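Local coordinates for glycosyl hydrolases family 2, sugar binding domain protein (Bacteroides uniformis str. 3978 T3 ii, PDB 6D1P), which is a gut bacterial beta-glucuronidase, probably hydrolysing the glycosidic bonds that link glucuronic acid to its partner molecules, at residues E332-V337 with E343-T348; G501-T506 with M567-G572; F578-T583 with T605-Y610. All coordinates share one frame; numbering follows the deposited sequence. Where two conformers were deposited one is given.

Interaction 1: E332-V337 with E343-T348; sequences EDHAGV and EEMMRT. With NA (sodium ion), chain C.
Met345 lies against His334 and Val337 where the first strand of the TIM barrel, 321-329, hands over to helix 343-356. The loop 332-337 leaves the strand and folds back over the first turn of the helix, and Met345 contributes most of the buried surface. Its chain is bent at the thioether (chi3 73°), which carries CE in between the two loop side chains. That one methyl does all the touching: CE sits 3.5 Å from His334 CD2 and 3.6 Å from His334 CG, approaching the imidazole at a slant. Met345 and Val337 meet tip to tip. His334 points its CB toward the helix, and with CG anti to the backbone N (chi1 -165°) the CD2 side of the ring comes up against the methyl, while ND1 hydrogen-bonds Lys579 NZ on another loop. The loop bends back through a backbone bond from Val337 N to His334 O. Nearby, Asp333 O and Asp333 OD2 each lie 3.0 Å from a sodium ion, long for this metal, and Asp580 O and a water are further ligands. No hydrogen bond crosses between loop and helix; the methyl's other neighbour is Val337 CG2, 3.8 Å from Met345 CE.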
ATOM      1  N   GLU A 332     -17.351  -7.979 -13.282  0.54 23.21           N
ATOM      2  CA  GLU A 332     -17.482  -8.360 -11.875  0.54 23.27           C
ATOM      3  C   GLU A 332     -16.834  -7.255 -11.042  0.54 24.54           C
ATOM      4  O   GLU A 332     -15.678  -7.328 -10.612  0.54 23.64           O
ATOM      5  CB  GLU A 332     -16.904  -9.748 -11.625  0.54 23.10           C
ATOM      6  CG  GLU A 332     -17.928 -10.838 -12.008  0.54 22.96           C
ATOM      7  CD  GLU A 332     -17.541 -12.232 -11.554  0.54 25.13           C
ATOM      8  OE1 GLU A 332     -16.357 -12.431 -11.166  0.54 24.36           O
ATOM      9  OE2 GLU A 332     -18.423 -13.123 -11.590  0.54 21.72           O
ATOM     10  N   ASP A 333     -17.628  -6.205 -10.830  1.00 22.35           N
ATOM     11  CA  ASP A 333     -17.205  -4.912 -10.323  1.00 23.13           C
ATOM     12  C   ASP A 333     -18.451  -4.206  -9.800  1.00 26.53           C
ATOM     13  O   ASP A 333     -19.505  -4.247 -10.450  1.00 26.77           O
ATOM     14  CB  ASP A 333     -16.540  -4.090 -11.444  1.00 20.67           C
ATOM     15  CG  ASP A 333     -16.173  -2.673 -11.016  1.00 21.79           C
ATOM     16  OD1 ASP A 333     -15.015  -2.439 -10.626  1.00 23.27           O
ATOM     17  OD2 ASP A 333     -17.033  -1.770 -11.084  1.00 26.37           O
ATOM     18  N   HIS A 334     -18.338  -3.586  -8.625  1.00 22.13           N
ATOM     19  CA  HIS A 334     -19.446  -2.817  -8.079  1.00 21.23           C
ATOM     20  C   HIS A 334     -18.910  -1.845  -7.035  1.00 25.49           C
ATOM     21  O   HIS A 334     -17.864  -2.086  -6.421  1.00 22.13           O
ATOM     22  CB  HIS A 334     -20.518  -3.715  -7.456  1.00 21.62           C
ATOM     23  CG  HIS A 334     -21.809  -3.003  -7.208  1.00 28.15           C
ATOM     24  ND1 HIS A 334     -22.865  -3.050  -8.094  1.00 24.30           N
ATOM     25  CD2 HIS A 334     -22.199  -2.185  -6.198  1.00 24.72           C
ATOM     26  CE1 HIS A 334     -23.860  -2.316  -7.627  1.00 26.33           C
ATOM     27  NE2 HIS A 334     -23.481  -1.778  -6.480  1.00 27.91           N
ATOM     28  N   ALA A 335     -19.644  -0.747  -6.850  1.00 23.34           N
ATOM     29  CA  ALA A 335     -19.230   0.333  -5.957  1.00 24.70           C
ATOM     30  C   ALA A 335     -19.000  -0.166  -4.536  1.00 25.18           C
ATOM     31  O   ALA A 335     -19.843  -0.852  -3.955  1.00 21.71           O
ATOM     32  CB  ALA A 335     -20.292   1.435  -5.954  1.00 21.90           C
ATOM     33  N   GLY A 336     -17.851   0.185  -3.971  1.00 23.53           N
ATOM     34  CA  GLY A 336     -17.570  -0.142  -2.593  1.00 23.06           C
ATOM     35  C   GLY A 336     -17.007  -1.520  -2.349  1.00 27.66           C
ATOM     36  O   GLY A 336     -16.499  -1.771  -1.249  1.00 27.62           O
ATOM     37  N   VAL A 337     -17.067  -2.433  -3.319  1.00 24.59           N
ATOM     38  CA  VAL A 337     -16.673  -3.813  -3.072  1.00 21.16           C
ATOM     39  C   VAL A 337     -15.661  -4.335  -4.077  1.00 22.76           C
ATOM     40  O   VAL A 337     -15.170  -5.461  -3.916  1.00 22.96           O
ATOM     41  CB  VAL A 337     -17.902  -4.747  -3.016  1.00 22.94           C
ATOM     42  CG1 VAL A 337     -18.903  -4.220  -2.006  1.00 18.19           C
ATOM     43  CG2 VAL A 337     -18.541  -4.923  -4.447  1.00 20.69           C
ATOM     44  N   GLU A 343     -24.279 -12.557  -3.402  1.00 31.38           N
ATOM     45  CA  GLU A 343     -25.349 -13.120  -4.217  1.00 33.05           C
ATOM     46  C   GLU A 343     -26.514 -12.150  -4.337  1.00 33.98           C
ATOM     47  O   GLU A 343     -27.062 -11.957  -5.429  1.00 31.32           O
ATOM     48  CB  GLU A 343     -25.824 -14.447  -3.630  1.00 32.85           C
ATOM     49  CG  GLU A 343     -27.172 -14.872  -4.181  1.00 29.64           C
ATOM     50  CD  GLU A 343     -27.583 -16.279  -3.772  1.00 39.48           C
ATOM     51  OE1 GLU A 343     -26.823 -16.942  -3.029  1.00 39.64           O
ATOM     52  OE2 GLU A 343     -28.673 -16.724  -4.211  1.00 48.69           O
ATOM     53  N   GLU A 344     -26.898 -11.520  -3.228  1.00 32.63           N
ATOM     54  CA  GLU A 344     -27.996 -10.563  -3.269  1.00 35.31           C
ATOM     55  C   GLU A 344     -27.702  -9.429  -4.241  1.00 32.16           C
ATOM     56  O   GLU A 344     -28.587  -9.004  -4.992  1.00 31.85           O
ATOM     57  CB  GLU A 344     -28.278 -10.019  -1.861  1.00 36.32           C
ATOM     58  CG  GLU A 344     -29.689  -9.419  -1.683  1.00 45.08           C
ATOM     59  CD  GLU A 344     -30.774 -10.156  -2.511  1.00 56.35           C
ATOM     60  OE1 GLU A 344     -31.406  -9.507  -3.394  1.00 52.45           O
ATOM     61  OE2 GLU A 344     -30.985 -11.383  -2.294  1.00 53.62           O
ATOM     62  N   MET A 345     -26.467  -8.926  -4.246  1.00 29.72           N
ATOM     63  CA  MET A 345     -26.125  -7.874  -5.196  1.00 31.77           C
ATOM     64  C   MET A 345     -26.288  -8.348  -6.637  1.00 27.52           C
ATOM     65  O   MET A 345     -26.765  -7.598  -7.496  1.00 26.07           O
ATOM     66  CB  MET A 345     -24.703  -7.391  -4.946  1.00 25.79           C
ATOM     67  CG  MET A 345     -24.608  -6.528  -3.715  1.00 29.79           C
ATOM     68  SD  MET A 345     -22.912  -6.319  -3.179  1.00 30.51           S
ATOM     69  CE  MET A 345     -22.304  -5.199  -4.433  1.00 27.76           C
ATOM     70  N   MET A 346     -25.902  -9.589  -6.916  1.00 26.52           N
ATOM     71  CA  MET A 346     -26.012 -10.105  -8.274  1.00 29.31           C
ATOM     72  C   MET A 346     -27.471 -10.270  -8.694  1.00 29.66           C
ATOM     73  O   MET A 346     -27.824  -9.959  -9.840  1.00 29.25           O
ATOM     74  CB  MET A 346     -25.245 -11.420  -8.392  1.00 29.44           C
ATOM     75  CG  MET A 346     -23.759 -11.304  -8.042  1.00 23.36           C
ATOM     76  SD  MET A 346     -22.894 -12.873  -8.342  1.00 28.27           S
ATOM     77  CE  MET A 346     -21.832 -12.975  -6.886  1.00 21.20           C
ATOM     78  N   ARG A 347     -28.340 -10.726  -7.779  1.00 34.67           N
ATOM     79  CA  ARG A 347     -29.778 -10.799  -8.069  1.00 34.36           C
ATOM     80  C   ARG A 347     -30.327  -9.441  -8.466  1.00 32.57           C
ATOM     81  O   ARG A 347     -31.002  -9.300  -9.492  1.00 36.01           O
ATOM     82  CB  ARG A 347     -30.552 -11.310  -6.855  1.00 36.99           C
ATOM     83  CG  ARG A 347     -30.536 -12.796  -6.671  1.00 42.95           C
ATOM     84  CD  ARG A 347     -31.833 -13.277  -6.045  1.00 45.73           C
ATOM     85  NE  ARG A 347     -32.124 -14.628  -6.516  1.00 52.37           N
ATOM     86  CZ  ARG A 347     -32.893 -14.915  -7.563  1.00 47.78           C
ATOM     87  NH1 ARG A 347     -33.500 -13.948  -8.253  1.00 46.08           N
ATOM     88  NH2 ARG A 347     -33.076 -16.181  -7.903  1.00 54.30           N
ATOM     89  N   THR A 348     -30.063  -8.433  -7.642  1.00 32.40           N
ATOM     90  CA  THR A 348     -30.548  -7.091  -7.923  1.00 34.49           C
ATOM     91  C   THR A 348     -30.123  -6.629  -9.311  1.00 33.43           C
ATOM     92  O   THR A 348     -30.930  -6.076 -10.068  1.00 30.50           O
ATOM     93  CB  THR A 348     -30.028  -6.128  -6.852  1.00 34.17           C
ATOM     94  OG1 THR A 348     -30.616  -6.462  -5.592  1.00 36.47           O
ATOM     95  CG2 THR A 348     -30.373  -4.691  -7.216  1.00 32.47           C
TER
HETATM   96 NA    NA C 901     -19.735  -2.007 -12.353  1.00 30.90          NA
HETATM   97  O   HOH W   1     -20.189  -3.913 -14.370  1.00 22.60           O

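Interaction 2: G501-T506 with M567-G572; sequences GINATT and MPRLTG
Ile502 and Leu570 bring the two backbones together, their CA atoms 7.6 Å apart, where the last turn of helix 494-503 faces a type I beta turn running from Met567 to Leu570. Ile502 and Arg569 bury most of the surface; Leu570 and Asn503 contribute less. The two branches of Ile502 do different jobs. CG2 lies over one face of the Arg569 guanidinium, 3.4 Å above its plane and displaced toward the rim, so an aliphatic methyl rests on the face of the charged group. The other branch, CG1 and CD1, runs toward the turn, where CD1 comes within 4.0 Å of Leu570 CA and 4.1 Å of Leu570 CD1, the two side chains crossing at about a right angle. Bends at chi2 and chi3 bring the guanidinium of Arg569 over the CG2 branch of Ile502. Asn503 OD1 arrives at the edge of the same guanidinium, near its plane, with the amide turned 45° from it. The modelled separation of Arg569 NH2 from Asn503 OD1, 2.3 Å, is too short to be taken at face value, and the N-H...O angle of 123° is far from straight, so the details of this hydrogen bond are doubtful. Phe508 touches both Ile502 and Leu570 and adds to the apolar part of the contact. The turn itself is held from another direction by Arg322, whose NH2 hydrogen-bonds both Met567 O and Leu570 O. Gly572 then begins strand 572-574, which pairs in parallel with 510-511. The contact thus joins the end of a peripheral helix to the turn that feeds the closing strand, at the N-terminal end of the parallel strands of a TIM barrel, the end remote from the active site in such enzymes.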
ATOM      1  N   GLY A 501     -19.446  -4.832 -41.919  1.00 27.78           N
ATOM      2  CA  GLY A 501     -18.949  -5.880 -41.047  1.00 26.22           C
ATOM      3  C   GLY A 501     -19.642  -7.202 -41.287  1.00 28.93           C
ATOM      4  O   GLY A 501     -19.020  -8.263 -41.188  1.00 30.91           O
ATOM      5  N   ILE A 502     -20.943  -7.161 -41.591  1.00 26.26           N
ATOM      6  CA  ILE A 502     -21.666  -8.393 -41.876  1.00 25.93           C
ATOM      7  C   ILE A 502     -21.174  -9.002 -43.183  1.00 29.02           C
ATOM      8  O   ILE A 502     -21.033 -10.224 -43.295  1.00 27.19           O
ATOM      9  CB  ILE A 502     -23.188  -8.145 -41.917  1.00 30.37           C
ATOM     10  CG1 ILE A 502     -23.754  -7.992 -40.508  1.00 28.97           C
ATOM     11  CG2 ILE A 502     -23.920  -9.292 -42.655  1.00 27.52           C
ATOM     12  CD1 ILE A 502     -25.226  -7.617 -40.477  1.00 27.36           C
ATOM     13  N   ASN A 503     -20.902  -8.164 -44.188  1.00 29.24           N
ATOM     14  CA  ASN A 503     -20.407  -8.675 -45.467  1.00 29.30           C
ATOM     15  C   ASN A 503     -19.004  -9.275 -45.367  1.00 33.91           C
ATOM     16  O   ASN A 503     -18.637 -10.084 -46.225  1.00 34.32           O
ATOM     17  CB  ASN A 503     -20.441  -7.560 -46.527  1.00 29.35           C
ATOM     18  CG  ASN A 503     -21.873  -7.210 -46.944  1.00 29.66           C
ATOM     19  OD1 ASN A 503     -22.759  -8.036 -46.803  1.00 29.23           O
ATOM     20  ND2 ASN A 503     -22.109  -5.985 -47.401  1.00 25.94           N
ATOM     21  N   ALA A 504     -18.230  -8.943 -44.325  1.00 34.90           N
ATOM     22  CA  ALA A 504     -16.800  -9.256 -44.273  1.00 34.74           C
ATOM     23  C   ALA A 504     -16.464 -10.521 -43.492  1.00 32.67           C
ATOM     24  O   ALA A 504     -15.281 -10.812 -43.287  1.00 34.23           O
ATOM     25  CB  ALA A 504     -16.018  -8.081 -43.672  1.00 28.79           C
ATOM     26  N   THR A 505     -17.454 -11.276 -43.038  1.00 31.31           N
ATOM     27  CA  THR A 505     -17.132 -12.430 -42.210  1.00 33.07           C
ATOM     28  C   THR A 505     -18.269 -13.427 -42.321  1.00 28.77           C
ATOM     29  O   THR A 505     -19.418 -13.047 -42.550  1.00 33.62           O
ATOM     30  CB  THR A 505     -16.891 -12.024 -40.738  1.00 37.67           C
ATOM     31  OG1 THR A 505     -16.446 -13.158 -39.974  1.00 36.25           O
ATOM     32  CG2 THR A 505     -18.167 -11.469 -40.105  1.00 28.58           C
ATOM     33  N   THR A 506     -17.937 -14.703 -42.147  1.00 27.94           N
ATOM     34  CA  THR A 506     -18.925 -15.756 -42.346  1.00 31.31           C
ATOM     35  C   THR A 506     -20.131 -15.554 -41.438  1.00 33.22           C
ATOM     36  O   THR A 506     -21.277 -15.473 -41.903  1.00 33.48           O
ATOM     37  CB  THR A 506     -18.283 -17.118 -42.087  1.00 33.27           C
ATOM     38  OG1 THR A 506     -17.002 -17.153 -42.710  1.00 34.11           O
ATOM     39  CG2 THR A 506     -19.155 -18.236 -42.645  1.00 31.28           C
ATOM     40  N   MET A 567     -32.731  -4.171 -39.960  1.00 32.98           N
ATOM     41  CA  MET A 567     -31.579  -4.994 -40.345  1.00 29.86           C
ATOM     42  C   MET A 567     -31.919  -6.462 -40.172  1.00 34.16           C
ATOM     43  O   MET A 567     -31.605  -7.068 -39.135  1.00 29.02           O
ATOM     44  CB  MET A 567     -30.342  -4.650 -39.530  1.00 29.44           C
ATOM     45  CG  MET A 567     -29.888  -3.219 -39.643  1.00 31.52           C
ATOM     46  SD  MET A 567     -28.341  -3.017 -38.747  1.00 45.87           S
ATOM     47  CE  MET A 567     -28.196  -1.248 -38.736  1.00 33.60           C
ATOM     48  N   PRO A 568     -32.547  -7.073 -41.181  1.00 25.61           N
ATOM     49  CA  PRO A 568     -32.936  -8.483 -41.066  1.00 27.16           C
ATOM     50  C   PRO A 568     -31.767  -9.456 -41.043  1.00 29.11           C
ATOM     51  O   PRO A 568     -31.940 -10.573 -40.543  1.00 32.05           O
ATOM     52  CB  PRO A 568     -33.818  -8.704 -42.309  1.00 29.09           C
ATOM     53  CG  PRO A 568     -33.378  -7.667 -43.281  1.00 24.62           C
ATOM     54  CD  PRO A 568     -32.979  -6.471 -42.450  1.00 32.33           C
ATOM     55  N   ARG A 569     -30.596  -9.111 -41.577  1.00 29.70           N
ATOM     56  CA  ARG A 569     -29.491 -10.070 -41.493  1.00 34.50           C
ATOM     57  C   ARG A 569     -28.771 -10.078 -40.151  1.00 32.84           C
ATOM     58  O   ARG A 569     -27.984 -11.004 -39.915  1.00 33.50           O
ATOM     59  CB  ARG A 569     -28.430  -9.802 -42.552  1.00 39.52           C
ATOM     60  CG  ARG A 569     -28.886  -9.955 -43.971  1.00 41.55           C
ATOM     61  CD  ARG A 569     -28.293  -8.804 -44.735  1.00 42.06           C
ATOM     62  NE  ARG A 569     -26.962  -9.078 -45.259  1.00 39.59           N
ATOM     63  CZ  ARG A 569     -26.009  -8.161 -45.376  1.00 38.62           C
ATOM     64  NH1 ARG A 569     -26.225  -6.918 -44.960  1.00 40.58           N
ATOM     65  NH2 ARG A 569     -24.838  -8.490 -45.891  1.00 33.58           N
ATOM     66  N   LEU A 570     -28.999  -9.082 -39.288  1.00 29.72           N
ATOM     67  CA  LEU A 570     -28.191  -8.892 -38.079  1.00 27.56           C
ATOM     68  C   LEU A 570     -28.526  -9.953 -37.039  1.00 23.96           C
ATOM     69  O   LEU A 570     -29.654 -10.021 -36.559  1.00 29.01           O
ATOM     70  CB  LEU A 570     -28.414  -7.490 -37.502  1.00 25.14           C
ATOM     71  CG  LEU A 570     -27.626  -7.051 -36.247  1.00 30.55           C
ATOM     72  CD1 LEU A 570     -26.126  -7.114 -36.503  1.00 22.27           C
ATOM     73  CD2 LEU A 570     -28.029  -5.646 -35.819  1.00 20.61           C
ATOM     74  N   THR A 571     -27.556 -10.789 -36.684  1.00 26.15           N
ATOM     75  CA  THR A 571     -27.760 -11.646 -35.525  1.00 27.45           C
ATOM     76  C   THR A 571     -28.120 -10.812 -34.293  1.00 30.08           C
ATOM     77  O   THR A 571     -29.099 -11.104 -33.594  1.00 27.24           O
ATOM     78  CB  THR A 571     -26.515 -12.497 -35.270  1.00 30.37           C
ATOM     79  OG1 THR A 571     -25.376 -11.650 -35.086  1.00 25.94           O
ATOM     80  CG2 THR A 571     -26.267 -13.416 -36.447  1.00 29.40           C
ATOM     81  N   GLY A 572     -27.365  -9.749 -34.038  1.00 29.56           N
ATOM     82  CA  GLY A 572     -27.630  -8.902 -32.892  1.00 29.10           C
ATOM     83  C   GLY A 572     -26.375  -8.179 -32.436  1.00 30.00           C
ATOM     84  O   GLY A 572     -25.346  -8.179 -33.118  1.00 24.78           O
TER

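Interaction 3: F578-T583 with T605-Y610; sequences FKDFST and TPKESY. With NA (sodium ion), chain C.
A lysine and an aspartate pair in a buried setting here: Lys607 NZ reaches Asp580 OD1 at 2.8 Å in a salt bridge. Lys607 NZ uses the syn lone pair of Asp580 OD1, on the side of the second carboxylate oxygen; Asp580 OD2 lies 3.4 Å from Lys607 NZ. Lys607 is extended beyond CG (chi2 -176°), which lets it reach from the segment leading into helix 609-617 across to the loop. Its NZ is gripped further by the backbone oxygens Gly598 O and Ser517 O, so three acceptors surround the charge, which probably favours the protonated form. Asp580 turns its side chain to the lysine and its backbone O to the sodium, 2.7 Å away, where Asp333 supplies further ligands.

The second touch is between rings. Phe578 CE1 meets Tyr610 CE2 at 3.7 Å, rim against rim: each atom lies near the plane of the other ring, and neither ring offers its face to its partner. Tyr610 is fixed at its far end by a hydrogen bond from OH to Gln352 O, and Phe578 also packs on Gln352 and Ile353 of helix 343-356. Together these contacts seat the final helix of the TIM barrel against the loop that follows its last parallel strand, 572-574.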
ATOM      1  N   PHE A 578     -23.309  -2.416 -19.381  1.00 20.33           N
ATOM      2  CA  PHE A 578     -24.494  -2.121 -18.574  1.00 21.44           C
ATOM      3  C   PHE A 578     -24.205  -1.053 -17.525  1.00 21.35           C
ATOM      4  O   PHE A 578     -24.974  -0.091 -17.374  1.00 23.39           O
ATOM      5  CB  PHE A 578     -25.024  -3.384 -17.900  1.00 22.57           C
ATOM      6  CG  PHE A 578     -26.221  -3.130 -17.016  1.00 22.63           C
ATOM      7  CD1 PHE A 578     -27.430  -2.699 -17.563  1.00 25.67           C
ATOM      8  CD2 PHE A 578     -26.137  -3.311 -15.637  1.00 22.31           C
ATOM      9  CE1 PHE A 578     -28.547  -2.446 -16.739  1.00 27.67           C
ATOM     10  CE2 PHE A 578     -27.231  -3.071 -14.812  1.00 23.79           C
ATOM     11  CZ  PHE A 578     -28.442  -2.628 -15.354  1.00 24.48           C
ATOM     12  N   LYS A 579     -23.089  -1.203 -16.799  1.00 18.12           N
ATOM     13  CA  LYS A 579     -22.815  -0.454 -15.580  1.00 21.05           C
ATOM     14  C   LYS A 579     -21.404   0.123 -15.593  1.00 19.47           C
ATOM     15  O   LYS A 579     -20.447  -0.574 -15.948  1.00 19.71           O
ATOM     16  CB  LYS A 579     -23.001  -1.365 -14.357  1.00 21.50           C
ATOM     17  CG  LYS A 579     -23.005  -0.646 -13.019  1.00 24.30           C
ATOM     18  CD  LYS A 579     -23.499  -1.572 -11.902  1.00 25.37           C
ATOM     19  CE  LYS A 579     -22.436  -2.640 -11.584  1.00 28.36           C
ATOM     20  NZ  LYS A 579     -23.125  -3.825 -11.037  1.00 31.16           N
ATOM     21  N   ASP A 580     -21.287   1.400 -15.219  1.00 21.94           N
ATOM     22  CA  ASP A 580     -19.991   2.010 -14.950  1.00 19.85           C
ATOM     23  C   ASP A 580     -19.156   1.087 -14.083  1.00 20.39           C
ATOM     24  O   ASP A 580     -19.646   0.548 -13.088  1.00 21.54           O
ATOM     25  CB  ASP A 580     -20.174   3.352 -14.235  1.00 20.11           C
ATOM     26  CG  ASP A 580     -20.695   4.440 -15.142  1.00 22.04           C
ATOM     27  OD1 ASP A 580     -20.965   4.140 -16.323  1.00 22.06           O
ATOM     28  OD2 ASP A 580     -20.834   5.603 -14.663  1.00 21.89           O
ATOM     29  N   PHE A 581     -17.895   0.901 -14.454  1.00 19.89           N
ATOM     30  CA  PHE A 581     -17.032  -0.003 -13.712  1.00 18.97           C
ATOM     31  C   PHE A 581     -15.633   0.588 -13.650  1.00 20.32           C
ATOM     32  O   PHE A 581     -15.264   1.452 -14.450  1.00 21.68           O
ATOM     33  CB  PHE A 581     -17.005  -1.393 -14.353  1.00 20.55           C
ATOM     34  CG  PHE A 581     -16.283  -1.419 -15.662  1.00 25.27           C
ATOM     35  CD1 PHE A 581     -16.954  -1.120 -16.837  1.00 18.16           C
ATOM     36  CD2 PHE A 581     -14.910  -1.709 -15.716  1.00 20.39           C
ATOM     37  CE1 PHE A 581     -16.290  -1.124 -18.049  1.00 20.53           C
ATOM     38  CE2 PHE A 581     -14.245  -1.711 -16.918  1.00 20.86           C
ATOM     39  CZ  PHE A 581     -14.934  -1.431 -18.100  1.00 21.58           C
ATOM     40  N   SER A 582     -14.858   0.126 -12.676  1.00 21.91           N
ATOM     41  CA  SER A 582     -13.524   0.673 -12.480  1.00 19.82           C
ATOM     42  C   SER A 582     -12.529   0.090 -13.480  1.00 20.43           C
ATOM     43  O   SER A 582     -12.538  -1.112 -13.773  1.00 18.43           O
ATOM     44  CB  SER A 582     -13.025   0.386 -11.073  1.00 21.92           C
ATOM     45  OG  SER A 582     -11.683   0.852 -10.915  1.00 21.26           O
ATOM     46  N   THR A 583     -11.650   0.953 -13.988  1.00 18.97           N
ATOM     47  CA  THR A 583     -10.583   0.525 -14.852  1.00 19.18           C
ATOM     48  C   THR A 583      -9.311   1.255 -14.456  1.00 18.59           C
ATOM     49  O   THR A 583      -9.359   2.457 -14.149  1.00 18.97           O
ATOM     50  CB  THR A 583     -10.889   0.800 -16.324  1.00 20.72           C
ATOM     51  OG1 THR A 583      -9.698   0.579 -17.084  1.00 21.79           O
ATOM     52  CG2 THR A 583     -11.355   2.230 -16.513  1.00 18.37           C
ATOM     53  N   THR A 605     -27.301   2.946  -9.727  1.00 25.23           N
ATOM     54  CA  THR A 605     -28.229   4.043  -9.958  1.00 22.71           C
ATOM     55  C   THR A 605     -28.390   4.232 -11.459  1.00 25.29           C
ATOM     56  O   THR A 605     -27.391   4.456 -12.153  1.00 23.26           O
ATOM     57  CB  THR A 605     -27.739   5.340  -9.314  1.00 25.33           C
ATOM     58  OG1 THR A 605     -27.416   5.114  -7.926  1.00 22.51           O
ATOM     59  CG2 THR A 605     -28.814   6.413  -9.430  1.00 19.21           C
ATOM     60  N   PRO A 606     -29.609   4.158 -11.997  1.00 27.00           N
ATOM     61  CA  PRO A 606     -29.786   4.284 -13.453  1.00 25.88           C
ATOM     62  C   PRO A 606     -29.480   5.678 -13.982  1.00 23.75           C
ATOM     63  O   PRO A 606     -29.893   6.687 -13.409  1.00 26.29           O
ATOM     64  CB  PRO A 606     -31.266   3.933 -13.660  1.00 28.23           C
ATOM     65  CG  PRO A 606     -31.622   3.079 -12.462  1.00 27.75           C
ATOM     66  CD  PRO A 606     -30.781   3.571 -11.327  1.00 21.79           C
ATOM     67  N   LYS A 607     -28.733   5.720 -15.086  1.00 23.51           N
ATOM     68  CA  LYS A 607     -28.686   6.907 -15.923  1.00 24.91           C
ATOM     69  C   LYS A 607     -29.959   6.977 -16.764  1.00 23.97           C
ATOM     70  O   LYS A 607     -30.724   6.018 -16.853  1.00 23.60           O
ATOM     71  CB  LYS A 607     -27.463   6.887 -16.850  1.00 26.48           C
ATOM     72  CG  LYS A 607     -26.120   6.606 -16.173  1.00 21.30           C
ATOM     73  CD  LYS A 607     -24.983   6.703 -17.181  1.00 21.79           C
ATOM     74  CE  LYS A 607     -23.650   6.255 -16.574  1.00 24.19           C
ATOM     75  NZ  LYS A 607     -22.518   6.107 -17.561  1.00 22.22           N
ATOM     76  N   GLU A 608     -30.173   8.116 -17.411  1.00 24.38           N
ATOM     77  CA  GLU A 608     -31.368   8.241 -18.238  1.00 28.46           C
ATOM     78  C   GLU A 608     -31.260   7.465 -19.545  1.00 26.76           C
ATOM     79  O   GLU A 608     -32.286   7.217 -20.193  1.00 25.58           O
ATOM     80  CB  GLU A 608     -31.667   9.722 -18.479  1.00 26.82           C
ATOM     81  CG  GLU A 608     -31.685  10.504 -17.151  1.00 24.37           C
ATOM     82  CD  GLU A 608     -32.665  11.664 -17.128  1.00 29.23           C
ATOM     83  OE1 GLU A 608     -33.840  11.506 -17.585  1.00 33.75           O
ATOM     84  OE2 GLU A 608     -32.253  12.743 -16.661  1.00 25.12           O
ATOM     85  N   SER A 609     -30.062   7.027 -19.918  1.00 22.06           N
ATOM     86  CA  SER A 609     -29.930   6.140 -21.062  1.00 20.97           C
ATOM     87  C   SER A 609     -30.488   4.755 -20.786  1.00 24.07           C
ATOM     88  O   SER A 609     -30.817   4.042 -21.736  1.00 21.46           O
ATOM     89  CB  SER A 609     -28.471   6.020 -21.455  1.00 27.65           C
ATOM     90  OG  SER A 609     -27.691   5.737 -20.301  1.00 23.59           O
ATOM     91  N   TYR A 610     -30.572   4.340 -19.513  1.00 23.90           N
ATOM     92  CA  TYR A 610     -31.181   3.048 -19.200  1.00 21.41           C
ATOM     93  C   TYR A 610     -32.613   2.960 -19.743  1.00 24.41           C
ATOM     94  O   TYR A 610     -33.061   1.877 -20.129  1.00 24.28           O
ATOM     95  CB  TYR A 610     -31.155   2.815 -17.683  1.00 21.69           C
ATOM     96  CG  TYR A 610     -31.889   1.562 -17.198  1.00 22.66           C
ATOM     97  CD1 TYR A 610     -33.255   1.602 -16.878  1.00 21.98           C
ATOM     98  CD2 TYR A 610     -31.216   0.348 -17.034  1.00 21.34           C
ATOM     99  CE1 TYR A 610     -33.930   0.454 -16.418  1.00 22.40           C
ATOM    100  CE2 TYR A 610     -31.885  -0.803 -16.586  1.00 23.77           C
ATOM    101  CZ  TYR A 610     -33.247  -0.740 -16.283  1.00 24.60           C
ATOM    102  OH  TYR A 610     -33.907  -1.870 -15.833  1.00 21.83           O
TER
HETATM  103 NA    NA C 901     -19.735  -2.007 -12.353  1.00 30.90          NA
HETATM  104  O   HOH W   1     -20.189  -3.913 -14.370  1.00 22.60           O

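From the N terminus, interaction 1 comes first and closes a short five-residue loop between strand 321-329 and helix 343-356. Interaction 2 spans 60 residues, joining the end of helix 494-503 to the approach to strand 572-574. Interaction 3 follows that strand and closes a loop of 21 residues at helix 609-617. The three run in series, neither nesting nor crossing. The loops of interactions 1 and 3 nevertheless meet in space, at the shared sodium ion and at further contacts such as a probable hydrogen bond between Asp333 OD1 and Ser582 N. The first and last parallel strands of the barrel are thus linked through their loops, whereas interaction 2 stands apart, its nearest atoms about 15 Å from interaction 3.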